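Long-range contact in SusD family protein (Bacteroides uniformis, PDB 7KV1), which probably binds beta-glucan at the bacterial cell surface, as a SusD-family glycan-binding protein of a human gut Bacteroides: residues 142-153 and 195-206. Residues are numbered along the deposited sequence; the frame is centred on the assembly and turned at random.
Sequences KLYEMQARLLRV and ELEAVIDSKVLP
R149 presents NE and NH2 together to the E195 carboxylate, one nitrogen to each oxygen, in two nearly straight bonds, NE to OE2 at 2.7 Å and NH2 to OE1 at 2.8 Å. Both acceptors lie in the guanidinium plane, which is turned 36° from the carboxylate. The bend of the E195 chain at chi2 (66°) helps set the carboxylate across the end of R149. R152 adds a third bond, NH2 to E195 OE2 at 3.0 Å, and meets that oxygen from the face opposite R149 NE. A water joins them: it donates to E195 OE2 and to the backbone O of R149, and accepts from R152 NE. OE2 thus takes two arginine N-H groups and a water, which would be expected to stabilise its negative charge. R149 NH1 bonds E145 OE2, and E145 OE1 receives K142 NZ at 2.7 Å, extending the salt-bridge network; R152 NH1 is held by N124. V199 CG2 lies over one face of the R149 guanidinium, toward its rim. Y55 and R227 bond Q147 OE1, while NE2 weakly bonds L143 O.

Beyond this polar end the contact is largely apolar. M146 crosses V204 at about a right angle, its CG 3.7 Å from V204 CG1, and sets CE against S202 CB. S202 OG donates to V199 O at 2.6 Å and takes a weak bond from V204 N. L205 CD1 packs tightly on L150 CD2, at 3.4 Å.

The axes of 142-153 and 195-201 run roughly antiparallel (150°) within the TPR-like SusD fold. Helix 230-244 closes over L150 and L196; helices 44-55 and 110-129 flank helix 138-162.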
loop_
_atom_site.group_PDB
_atom_site.type_symbol
_atom_site.label_atom_id
_atom_site.label_comp_id
_atom_site.label_asym_id
_atom_site.label_seq_id
_atom_site.Cartn_x
_atom_site.Cartn_y
_atom_site.Cartn_z
ATOM N N LYS A 142 24.956 -12.248 3.186
ATOM C CA LYS A 142 24.650 -11.086 2.325
ATOM C C LYS A 142 23.148 -11.113 2.029
ATOM O O LYS A 142 22.523 -10.032 2.100
ATOM C CB LYS A 142 25.474 -11.092 1.029
ATOM C CG LYS A 142 26.956 -10.724 1.117
ATOM C CD LYS A 142 27.327 -9.558 2.027
ATOM C CE LYS A 142 26.950 -8.180 1.509
ATOM N NZ LYS A 142 27.395 -7.101 2.433
ATOM N N LEU A 143 22.607 -12.289 1.699
ATOM C CA LEU A 143 21.154 -12.477 1.454
ATOM C C LEU A 143 20.364 -12.072 2.704
ATOM O O LEU A 143 19.367 -11.327 2.530
ATOM C CB LEU A 143 20.837 -13.916 1.053
ATOM C CG LEU A 143 20.936 -14.225 -0.442
ATOM C CD1 LEU A 143 20.465 -15.651 -0.714
ATOM C CD2 LEU A 143 20.115 -13.242 -1.269
ATOM N N TYR A 144 20.752 -12.543 3.901
ATOM C CA TYR A 144 20.011 -12.235 5.158
ATOM C C TYR A 144 20.085 -10.723 5.417
ATOM O O TYR A 144 19.056 -10.108 5.730
ATOM C CB TYR A 144 20.524 -13.019 6.373
ATOM C CG TYR A 144 20.509 -14.524 6.251
ATOM C CD1 TYR A 144 19.547 -15.204 5.516
ATOM C CD2 TYR A 144 21.472 -15.281 6.902
ATOM C CE1 TYR A 144 19.545 -16.588 5.417
ATOM C CE2 TYR A 144 21.497 -16.661 6.803
ATOM C CZ TYR A 144 20.535 -17.321 6.059
ATOM O OH TYR A 144 20.581 -18.688 5.989
ATOM N N GLU A 145 21.270 -10.152 5.219
ATOM C CA GLU A 145 21.579 -8.727 5.431
ATOM C C GLU A 145 20.686 -7.864 4.537
ATOM O O GLU A 145 20.061 -6.928 5.039
ATOM C CB GLU A 145 23.019 -8.405 5.057
ATOM C CG GLU A 145 23.333 -6.947 5.231
ATOM C CD GLU A 145 24.686 -6.506 4.738
ATOM O OE1 GLU A 145 25.509 -7.364 4.413
ATOM O OE2 GLU A 145 24.888 -5.309 4.663
ATOM N N MET A 146 20.667 -8.157 3.243
ATOM C CA MET A 146 19.946 -7.307 2.276
ATOM C C MET A 146 18.440 -7.466 2.486
ATOM O O MET A 146 17.733 -6.473 2.316
ATOM C CB MET A 146 20.379 -7.628 0.850
ATOM C CG MET A 146 21.791 -7.100 0.542
ATOM S SD MET A 146 22.255 -5.499 1.293
ATOM C CE MET A 146 24.033 -5.477 1.040
ATOM N N GLN A 147 17.957 -8.643 2.881
ATOM C CA GLN A 147 16.516 -8.823 3.191
ATOM C C GLN A 147 16.164 -7.943 4.402
ATOM O O GLN A 147 15.154 -7.206 4.359
ATOM C CB GLN A 147 16.168 -10.283 3.441
ATOM C CG GLN A 147 15.995 -11.126 2.194
ATOM C CD GLN A 147 15.808 -12.574 2.583
ATOM O OE1 GLN A 147 14.733 -12.990 2.984
ATOM N NE2 GLN A 147 16.866 -13.355 2.457
ATOM N N ALA A 148 16.982 -7.967 5.447
ATOM C CA ALA A 148 16.713 -7.166 6.659
ATOM C C ALA A 148 16.746 -5.675 6.299
ATOM O O ALA A 148 15.879 -4.914 6.795
ATOM C CB ALA A 148 17.696 -7.503 7.756
ATOM N N ARG A 149 17.693 -5.243 5.466
ATOM C CA ARG A 149 17.815 -3.793 5.168
ATOM C C ARG A 149 16.615 -3.318 4.324
ATOM O O ARG A 149 16.126 -2.193 4.538
ATOM C CB ARG A 149 19.176 -3.485 4.556
ATOM C CG ARG A 149 20.303 -3.613 5.579
ATOM C CD ARG A 149 21.682 -3.555 4.961
ATOM N NE ARG A 149 21.979 -2.208 4.513
ATOM C CZ ARG A 149 23.015 -1.884 3.757
ATOM N NH1 ARG A 149 23.908 -2.810 3.404
ATOM N NH2 ARG A 149 23.202 -0.627 3.400
ATOM N N LEU A 150 16.157 -4.144 3.401
ATOM C CA LEU A 150 15.013 -3.797 2.526
ATOM C C LEU A 150 13.725 -3.743 3.355
ATOM O O LEU A 150 12.918 -2.811 3.133
ATOM C CB LEU A 150 14.943 -4.822 1.391
ATOM C CG LEU A 150 13.833 -4.578 0.362
ATOM C CD1 LEU A 150 13.780 -3.123 -0.078
ATOM C CD2 LEU A 150 14.045 -5.493 -0.835
ATOM N N LEU A 151 13.532 -4.665 4.296
ATOM C CA LEU A 151 12.381 -4.639 5.227
ATOM C C LEU A 151 12.458 -3.356 6.039
ATOM O O LEU A 151 11.442 -2.688 6.223
ATOM C CB LEU A 151 12.395 -5.860 6.143
ATOM C CG LEU A 151 11.840 -7.133 5.538
ATOM C CD1 LEU A 151 12.221 -8.321 6.403
ATOM C CD2 LEU A 151 10.324 -7.064 5.398
ATOM N N ARG A 152 13.648 -3.028 6.515
ATOM C CA ARG A 152 13.861 -1.810 7.318
ATOM C C ARG A 152 13.463 -0.573 6.487
ATOM O O ARG A 152 12.736 0.286 7.032
ATOM C CB ARG A 152 15.289 -1.770 7.852
ATOM C CG ARG A 152 15.514 -0.620 8.800
ATOM C CD ARG A 152 16.882 -0.733 9.478
ATOM N NE ARG A 152 18.029 -0.644 8.566
ATOM C CZ ARG A 152 19.307 -0.757 8.942
ATOM N NH1 ARG A 152 19.607 -0.970 10.216
ATOM N NH2 ARG A 152 20.280 -0.629 8.048
ATOM N N VAL A 153 13.885 -0.490 5.222
ATOM C CA VAL A 153 13.432 0.603 4.305
ATOM C C VAL A 153 11.901 0.586 4.199
ATOM O O VAL A 153 11.280 1.667 4.246
ATOM C CB VAL A 153 14.067 0.511 2.911
ATOM C CG1 VAL A 153 13.357 1.465 1.928
ATOM C CG2 VAL A 153 15.541 0.837 2.993
ATOM N N GLU A 195 19.996 4.461 1.606
ATOM C CA GLU A 195 20.040 3.088 2.150
ATOM C C GLU A 195 19.533 2.129 1.060
ATOM O O GLU A 195 20.216 1.086 0.781
ATOM C CB GLU A 195 19.316 3.054 3.506
ATOM C CG GLU A 195 19.113 1.676 4.122
ATOM C CD GLU A 195 20.364 0.898 4.551
ATOM O OE1 GLU A 195 21.471 1.398 4.342
ATOM O OE2 GLU A 195 20.225 -0.238 5.043
ATOM N N LEU A 196 18.446 2.478 0.375
ATOM C CA LEU A 196 17.840 1.585 -0.644
ATOM C C LEU A 196 18.795 1.470 -1.843
ATOM O O LEU A 196 18.960 0.378 -2.367
ATOM C CB LEU A 196 16.474 2.140 -1.044
ATOM C CG LEU A 196 15.683 1.277 -2.019
ATOM C CD1 LEU A 196 15.621 -0.164 -1.565
ATOM C CD2 LEU A 196 14.286 1.873 -2.220
ATOM N N GLU A 197 19.412 2.567 -2.250
ATOM C CA GLU A 197 20.440 2.557 -3.317
ATOM C C GLU A 197 21.580 1.591 -2.953
ATOM O O GLU A 197 21.947 0.774 -3.801
ATOM C CB GLU A 197 20.878 3.984 -3.582
ATOM C CG GLU A 197 19.844 4.722 -4.421
ATOM C CD GLU A 197 20.185 6.150 -4.749
ATOM O OE1 GLU A 197 21.006 6.713 -4.008
ATOM O OE2 GLU A 197 19.606 6.714 -5.717
ATOM N N ALA A 198 22.099 1.635 -1.733
ATOM C CA ALA A 198 23.129 0.668 -1.270
ATOM C C ALA A 198 22.601 -0.767 -1.367
ATOM O O ALA A 198 23.340 -1.664 -1.865
ATOM C CB ALA A 198 23.622 1.010 0.116
ATOM N N VAL A 199 21.371 -1.018 -0.955
ATOM C CA VAL A 199 20.802 -2.389 -1.049
ATOM C C VAL A 199 20.728 -2.810 -2.526
ATOM O O VAL A 199 21.179 -3.915 -2.874
ATOM C CB VAL A 199 19.443 -2.475 -0.336
ATOM C CG1 VAL A 199 18.682 -3.741 -0.693
ATOM C CG2 VAL A 199 19.622 -2.351 1.169
ATOM N N ILE A 200 20.170 -1.970 -3.380
ATOM C CA ILE A 200 19.972 -2.295 -4.823
ATOM C C ILE A 200 21.349 -2.496 -5.506
ATOM O O ILE A 200 21.534 -3.509 -6.255
ATOM C CB ILE A 200 19.101 -1.195 -5.473
ATOM C CG1 ILE A 200 17.651 -1.342 -5.011
ATOM C CG2 ILE A 200 19.233 -1.204 -6.996
ATOM C CD1 ILE A 200 16.752 -0.173 -5.372
ATOM N N ASP A 201 22.298 -1.577 -5.280
ATOM C CA ASP A 201 23.639 -1.601 -5.934
ATOM C C ASP A 201 24.419 -2.853 -5.497
ATOM O O ASP A 201 25.292 -3.252 -6.262
ATOM C CB ASP A 201 24.480 -0.363 -5.618
ATOM C CG ASP A 201 23.960 0.923 -6.228
ATOM O OD1 ASP A 201 23.122 0.824 -7.120
ATOM O OD2 ASP A 201 24.442 2.010 -5.821
ATOM N N SER A 202 24.142 -3.444 -4.328
ATOM C CA SER A 202 24.772 -4.721 -3.884
ATOM C C SER A 202 24.545 -5.840 -4.920
ATOM O O SER A 202 25.353 -6.781 -4.947
ATOM C CB SER A 202 24.320 -5.140 -2.511
ATOM O OG SER A 202 23.021 -5.734 -2.527
ATOM N N LYS A 203 23.459 -5.762 -5.698
ATOM C CA LYS A 203 22.913 -6.836 -6.578
ATOM C C LYS A 203 22.966 -8.215 -5.910
ATOM O O LYS A 203 23.234 -9.227 -6.612
ATOM C CB LYS A 203 23.665 -6.818 -7.913
ATOM C CG LYS A 203 23.379 -5.596 -8.779
ATOM C CD LYS A 203 23.690 -5.799 -10.253
ATOM C CE LYS A 203 24.588 -4.722 -10.811
ATOM N NZ LYS A 203 23.914 -3.403 -10.814
ATOM N N VAL A 204 22.599 -8.283 -4.633
ATOM C CA VAL A 204 22.528 -9.530 -3.827
ATOM C C VAL A 204 21.165 -10.210 -3.987
ATOM O O VAL A 204 21.120 -11.474 -4.145
ATOM C CB VAL A 204 22.819 -9.181 -2.355
ATOM C CG1 VAL A 204 22.246 -10.193 -1.372
ATOM C CG2 VAL A 204 24.300 -8.977 -2.141
ATOM N N LEU A 205 20.068 -9.447 -3.864
ATOM C CA LEU A 205 18.724 -10.069 -3.802
ATOM C C LEU A 205 18.399 -10.690 -5.152
ATOM O O LEU A 205 18.707 -10.132 -6.194
ATOM C CB LEU A 205 17.685 -9.012 -3.429
ATOM C CG LEU A 205 17.879 -8.341 -2.070
ATOM C CD1 LEU A 205 16.797 -7.295 -1.845
ATOM C CD2 LEU A 205 17.863 -9.364 -0.956
ATOM N N PRO A 206 17.707 -11.835 -5.188
ATOM C CA PRO A 206 17.239 -12.372 -6.457
ATOM C C PRO A 206 16.092 -11.510 -7.021
ATOM O O PRO A 206 15.426 -10.775 -6.264
ATOM C CB PRO A 206 16.776 -13.770 -6.075
ATOM C CG PRO A 206 16.332 -13.626 -4.649
ATOM C CD PRO A 206 17.280 -12.616 -4.026
HETATM O O HOH W 1 17.648 -0.425 5.762
#